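Local coordinates for KaiC-like domain-containing protein (Pyrococcus horikoshii, PDB 3BS4), which is of unknown function but has a KaiC-like domain, probably related to RecA-type ATPases, and holds an unidentified peptide in the crystal, at residues Lys16-Glu28 against Pro181-Lys193. Residues are numbered along the deposited sequence; the frame is centred on the assembly and turned at random.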
loop_
_atom_site.group_PDB
_atom_site.type_symbol
_atom_site.label_atom_id
_atom_site.label_comp_id
_atom_site.label_asym_id
_atom_site.label_seq_id
_atom_site.Cartn_x
_atom_site.Cartn_y
_atom_site.Cartn_z
ATOM N N LYS A 16 3.358 1.882 17.872
ATOM C CA LYS A 16 3.271 2.654 16.640
ATOM C C LYS A 16 4.338 2.243 15.619
ATOM O O LYS A 16 5.286 1.531 15.940
ATOM C CB LYS A 16 3.343 4.142 16.968
ATOM C CG LYS A 16 2.046 4.649 17.593
ATOM C CD LYS A 16 2.169 6.045 18.164
ATOM C CE LYS A 16 1.968 7.109 17.107
ATOM N NZ LYS A 16 1.768 8.456 17.737
ATOM N N ILE A 17 4.152 2.679 14.377
ATOM C CA ILE A 17 5.024 2.270 13.280
ATOM C C ILE A 17 6.319 3.074 13.262
ATOM O O ILE A 17 6.286 4.299 13.293
ATOM C CB ILE A 17 4.311 2.488 11.932
ATOM C CG1 ILE A 17 3.002 1.682 11.887
ATOM C CG2 ILE A 17 5.247 2.120 10.763
ATOM C CD1 ILE A 17 2.036 2.135 10.806
ATOM N N LYS A 18 7.448 2.375 13.198
ATOM C CA LYS A 18 8.742 3.010 13.003
ATOM C C LYS A 18 8.755 3.723 11.652
ATOM O O LYS A 18 8.507 3.118 10.606
ATOM C CB LYS A 18 9.858 1.969 13.082
ATOM C CG LYS A 18 11.232 2.539 12.837
ATOM C CD LYS A 18 12.314 1.496 13.044
ATOM C CE LYS A 18 13.669 2.138 13.315
ATOM N NZ LYS A 18 14.133 3.089 12.261
ATOM N N LYS A 19 9.010 5.024 11.686
ATOM C CA LYS A 19 9.018 5.835 10.484
ATOM C C LYS A 19 9.903 5.222 9.384
ATOM O O LYS A 19 11.019 4.759 9.644
ATOM C CB LYS A 19 9.459 7.263 10.822
ATOM C CG LYS A 19 9.380 8.223 9.655
ATOM C CD LYS A 19 9.546 9.655 10.134
ATOM C CE LYS A 19 9.823 10.602 8.982
ATOM N NZ LYS A 19 9.688 12.003 9.490
ATOM N N HIS A 20 9.361 5.194 8.168
ATOM C CA HIS A 20 10.031 4.691 6.961
ATOM C C HIS A 20 9.959 3.186 6.763
ATOM O O HIS A 20 10.551 2.659 5.825
ATOM C CB HIS A 20 11.489 5.158 6.825
ATOM C CG HIS A 20 11.640 6.642 6.755
ATOM N ND1 HIS A 20 12.595 7.323 7.481
ATOM C CD2 HIS A 20 10.953 7.578 6.060
ATOM C CE1 HIS A 20 12.495 8.615 7.225
ATOM N NE2 HIS A 20 11.503 8.798 6.372
ATOM N N SER A 21 9.235 2.506 7.646
ATOM C CA SER A 21 9.064 1.077 7.536
ATOM C C SER A 21 8.278 0.712 6.284
ATOM O O SER A 21 7.548 1.542 5.736
ATOM C CB SER A 21 8.333 0.559 8.769
ATOM O OG SER A 21 9.176 0.700 9.914
ATOM N N LEU A 22 8.438 -0.545 5.866
ATOM C CA LEU A 22 7.569 -1.162 4.873
ATOM C C LEU A 22 6.678 -2.135 5.629
ATOM O O LEU A 22 7.173 -2.990 6.376
ATOM C CB LEU A 22 8.393 -1.920 3.827
ATOM C CG LEU A 22 7.636 -2.764 2.796
ATOM C CD1 LEU A 22 6.629 -1.931 1.971
ATOM C CD2 LEU A 22 8.657 -3.441 1.906
ATOM N N ILE A 23 5.363 -1.985 5.436
ATOM C CA ILE A 23 4.354 -2.828 6.073
ATOM C C ILE A 23 3.670 -3.648 4.993
ATOM O O ILE A 23 3.138 -3.102 4.035
ATOM C CB ILE A 23 3.264 -1.974 6.767
ATOM C CG1 ILE A 23 3.858 -1.140 7.904
ATOM C CG2 ILE A 23 2.140 -2.850 7.320
ATOM C CD1 ILE A 23 4.332 0.233 7.466
ATOM N N LEU A 24 3.651 -4.960 5.178
ATOM C CA LEU A 24 2.864 -5.838 4.314
ATOM C C LEU A 24 1.567 -6.207 4.992
ATOM O O LEU A 24 1.575 -6.736 6.099
ATOM C CB LEU A 24 3.641 -7.120 3.994
ATOM C CG LEU A 24 2.886 -8.136 3.130
ATOM C CD1 LEU A 24 2.641 -7.622 1.668
ATOM C CD2 LEU A 24 3.676 -9.443 3.115
ATOM N N ILE A 25 0.443 -5.951 4.318
ATOM C CA ILE A 25 -0.853 -6.474 4.743
ATOM C C ILE A 25 -1.110 -7.657 3.810
ATOM O O ILE A 25 -1.339 -7.485 2.599
ATOM C CB ILE A 25 -2.005 -5.435 4.589
ATOM C CG1 ILE A 25 -1.712 -4.150 5.387
ATOM C CG2 ILE A 25 -3.315 -6.086 5.011
ATOM C CD1 ILE A 25 -1.386 -4.361 6.829
ATOM N N HIS A 26 -1.028 -8.859 4.365
ATOM C CA HIS A 26 -1.295 -10.073 3.604
ATOM C C HIS A 26 -2.731 -10.515 3.857
ATOM O O HIS A 26 -3.038 -11.084 4.928
ATOM C CB HIS A 26 -0.307 -11.164 3.974
ATOM C CG HIS A 26 -0.536 -12.454 3.238
ATOM N ND1 HIS A 26 -0.039 -13.662 3.681
ATOM C CD2 HIS A 26 -1.220 -12.723 2.095
ATOM C CE1 HIS A 26 -0.410 -14.618 2.849
ATOM N NE2 HIS A 26 -1.122 -14.075 1.874
ATOM N N GLU A 27 -3.607 -10.240 2.888
ATOM C CA GLU A 27 -5.020 -10.643 2.981
ATOM C C GLU A 27 -5.074 -12.075 2.444
ATOM O O GLU A 27 -5.114 -12.276 1.227
ATOM C CB GLU A 27 -5.929 -9.695 2.177
ATOM C CG GLU A 27 -7.413 -10.098 2.268
ATOM C CD GLU A 27 -8.326 -9.384 1.272
ATOM O OE1 GLU A 27 -8.224 -9.687 0.057
ATOM O OE2 GLU A 27 -9.182 -8.556 1.682
ATOM N N GLU A 28 -5.016 -13.059 3.335
ATOM C CA GLU A 28 -4.875 -14.460 2.901
ATOM C C GLU A 28 -6.106 -14.981 2.128
ATOM O O GLU A 28 -5.984 -15.808 1.199
ATOM C CB GLU A 28 -4.558 -15.346 4.100
ATOM C CG GLU A 28 -4.175 -16.765 3.734
ATOM C CD GLU A 28 -3.834 -17.567 4.967
ATOM O OE1 GLU A 28 -4.710 -17.713 5.848
ATOM O OE2 GLU A 28 -2.683 -18.037 5.057
ATOM N N PRO A 181 12.576 13.534 0.879
ATOM C CA PRO A 181 12.115 12.756 2.020
ATOM C C PRO A 181 11.582 11.402 1.571
ATOM O O PRO A 181 11.008 11.288 0.489
ATOM C CB PRO A 181 10.979 13.603 2.584
ATOM C CG PRO A 181 11.374 15.007 2.209
ATOM C CD PRO A 181 11.900 14.845 0.828
ATOM N N ARG A 182 11.815 10.389 2.393
ATOM C CA ARG A 182 11.323 9.047 2.117
ATOM C C ARG A 182 9.975 8.848 2.809
ATOM O O ARG A 182 9.598 9.595 3.728
ATOM C CB ARG A 182 12.341 7.996 2.592
ATOM C CG ARG A 182 13.491 7.713 1.603
ATOM C CD ARG A 182 14.407 6.594 2.144
ATOM N NE ARG A 182 15.400 6.076 1.192
ATOM C CZ ARG A 182 15.259 4.954 0.480
ATOM N NH1 ARG A 182 14.149 4.223 0.579
ATOM N NH2 ARG A 182 16.227 4.556 -0.349
ATOM N N GLY A 183 9.240 7.838 2.373
ATOM C CA GLY A 183 7.929 7.586 2.966
ATOM C C GLY A 183 7.877 6.346 3.834
ATOM O O GLY A 183 8.877 5.625 3.993
ATOM N N THR A 184 6.701 6.134 4.408
ATOM C CA THR A 184 6.356 4.909 5.120
ATOM C C THR A 184 5.354 4.235 4.195
ATOM O O THR A 184 4.398 4.870 3.740
ATOM C CB THR A 184 5.765 5.241 6.489
ATOM O OG1 THR A 184 6.746 6.003 7.220
ATOM C CG2 THR A 184 5.429 3.967 7.282
ATOM N N ASN A 185 5.576 2.949 3.919
ATOM C CA ASN A 185 4.913 2.283 2.796
ATOM C C ASN A 185 4.112 1.089 3.223
ATOM O O ASN A 185 4.551 0.321 4.073
ATOM C CB ASN A 185 5.963 1.863 1.766
ATOM C CG ASN A 185 6.544 3.065 1.051
ATOM O OD1 ASN A 185 5.898 3.634 0.171
ATOM N ND2 ASN A 185 7.735 3.483 1.453
ATOM N N PHE A 186 2.941 0.942 2.612
ATOM C CA PHE A 186 2.074 -0.219 2.831
ATOM C C PHE A 186 1.905 -0.967 1.540
ATOM O O PHE A 186 1.528 -0.388 0.532
ATOM C CB PHE A 186 0.697 0.222 3.317
ATOM C CG PHE A 186 0.708 0.863 4.668
ATOM C CD1 PHE A 186 0.359 0.133 5.793
ATOM C CD2 PHE A 186 1.037 2.207 4.803
ATOM C CE1 PHE A 186 0.344 0.735 7.066
ATOM C CE2 PHE A 186 1.043 2.814 6.082
ATOM C CZ PHE A 186 0.688 2.060 7.203
ATOM N N TRP A 187 2.181 -2.263 1.581
ATOM C CA TRP A 187 1.942 -3.140 0.441
ATOM C C TRP A 187 0.762 -4.029 0.773
ATOM O O TRP A 187 0.703 -4.584 1.864
ATOM C CB TRP A 187 3.147 -4.067 0.225
ATOM C CG TRP A 187 4.295 -3.403 -0.437
ATOM C CD1 TRP A 187 4.346 -2.101 -0.875
ATOM C CD2 TRP A 187 5.537 -4.006 -0.811
ATOM N NE1 TRP A 187 5.560 -1.855 -1.488
ATOM C CE2 TRP A 187 6.301 -3.012 -1.472
ATOM C CE3 TRP A 187 6.091 -5.285 -0.638
ATOM C CZ2 TRP A 187 7.599 -3.254 -1.952
ATOM C CZ3 TRP A 187 7.385 -5.521 -1.116
ATOM C CH2 TRP A 187 8.110 -4.510 -1.774
ATOM N N LEU A 188 -0.144 -4.213 -0.178
ATOM C CA LEU A 188 -1.218 -5.182 -0.004
ATOM C C LEU A 188 -0.900 -6.425 -0.837
ATOM O O LEU A 188 -0.511 -6.303 -1.990
ATOM C CB LEU A 188 -2.556 -4.571 -0.455
ATOM C CG LEU A 188 -3.802 -5.466 -0.335
ATOM C CD1 LEU A 188 -4.074 -5.867 1.143
ATOM C CD2 LEU A 188 -5.023 -4.796 -0.936
ATOM N N TRP A 189 -1.125 -7.615 -0.281
ATOM C CA TRP A 189 -1.019 -8.834 -1.089
ATOM C C TRP A 189 -2.298 -9.633 -0.894
ATOM O O TRP A 189 -2.614 -9.985 0.231
ATOM C CB TRP A 189 0.194 -9.686 -0.668
ATOM C CG TRP A 189 0.370 -10.929 -1.509
ATOM C CD1 TRP A 189 -0.320 -12.091 -1.404
ATOM C CD2 TRP A 189 1.316 -11.112 -2.573
ATOM N NE1 TRP A 189 0.117 -13.006 -2.360
ATOM C CE2 TRP A 189 1.113 -12.417 -3.095
ATOM C CE3 TRP A 189 2.284 -10.291 -3.161
ATOM C CZ2 TRP A 189 1.873 -12.925 -4.168
ATOM C CZ3 TRP A 189 3.027 -10.790 -4.240
ATOM C CH2 TRP A 189 2.823 -12.095 -4.719
ATOM N N GLU A 190 -3.023 -9.890 -1.992
ATOM C CA GLU A 190 -4.323 -10.573 -1.932
ATOM C C GLU A 190 -4.160 -12.031 -2.313
ATOM O O GLU A 190 -3.770 -12.334 -3.443
ATOM C CB GLU A 190 -5.324 -9.867 -2.863
ATOM C CG GLU A 190 -5.534 -8.410 -2.459
ATOM C CD GLU A 190 -6.558 -7.674 -3.307
ATOM O OE1 GLU A 190 -7.748 -8.064 -3.317
ATOM O OE2 GLU A 190 -6.184 -6.681 -3.935
ATOM N N GLY A 191 -4.455 -12.918 -1.370
ATOM C CA GLY A 191 -4.427 -14.368 -1.639
ATOM C C GLY A 191 -3.063 -14.979 -1.394
ATOM O O GLY A 191 -2.249 -14.447 -0.624
ATOM N N VAL A 192 -2.808 -16.124 -2.018
ATOM C CA VAL A 192 -1.498 -16.756 -1.875
ATOM C C VAL A 192 -0.804 -16.615 -3.212
ATOM O O VAL A 192 0.131 -15.804 -3.352
ATOM C CB VAL A 192 -1.614 -18.232 -1.398
ATOM C CG1 VAL A 192 -0.237 -18.835 -1.198
ATOM C CG2 VAL A 192 -2.419 -18.276 -0.090
ATOM N N LYS A 193 -1.298 -17.368 -4.200
ATOM C CA LYS A 193 -0.925 -17.237 -5.621
ATOM C C LYS A 193 0.446 -17.805 -5.997
ATOM O O LYS A 193 0.543 -18.615 -6.932
ATOM C CB LYS A 193 -1.068 -15.796 -6.119
ATOM C CG LYS A 193 -2.495 -15.251 -5.983
ATOM C CD LYS A 193 -2.635 -13.842 -6.526
ATOM C CE LYS A 193 -4.121 -13.442 -6.646
ATOM N NZ LYS A 193 -4.919 -13.716 -5.418
HETATM O O HOH W 1 9.358 1.822 3.163
HETATM O O HOH W 2 11.140 4.560 2.993
#
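L22 lays both methyls over one face of the W187 indole: CD1 stands 3.4 Å from the centroid of the five-membered ring, almost on its normal, while CD2 covers the six-membered ring, 3.9 Å from CH2. With CG of L22 anti to its own backbone N (chi1 173°), the branch reaches across to the neighbouring strand. L24 CD1 continues this apolar row, fitting between the CB atoms of W187 and W189. W187 NE1 binds the backbone of the bound peptide, to which N185 OD1 also bonds; an alanine in place of W187 would probably leave the L22 methyls without the indole face they pack on and the peptide backbone without its NE1 partner. On the other face of the sheet, I23 CD1 sits over the F186 ring, offset toward its rim, and I17 CD1 comes within 3.8 Å of F186 CZ. Between these two layers strands 22-27 and 184-190 run parallel, bonded from S21 O to G191 N. T184 OG1 accepts H20 N at 2.9 Å. H26 NE2 donates to G191 O at 2.8 Å, nearly in the imidazole plane, as ND1 meets Y202. The E27 and E190 OE1 atoms lie 3.8 Å apart, a closeness probably eased by the K35 ammonium at E190 OE1, while Y59 OH holds E190 OE2 and K35 N holds E27 OE2. Such adjacent parallel strands are consistent with the RecA-like alpha/beta core of KaiC-type domains.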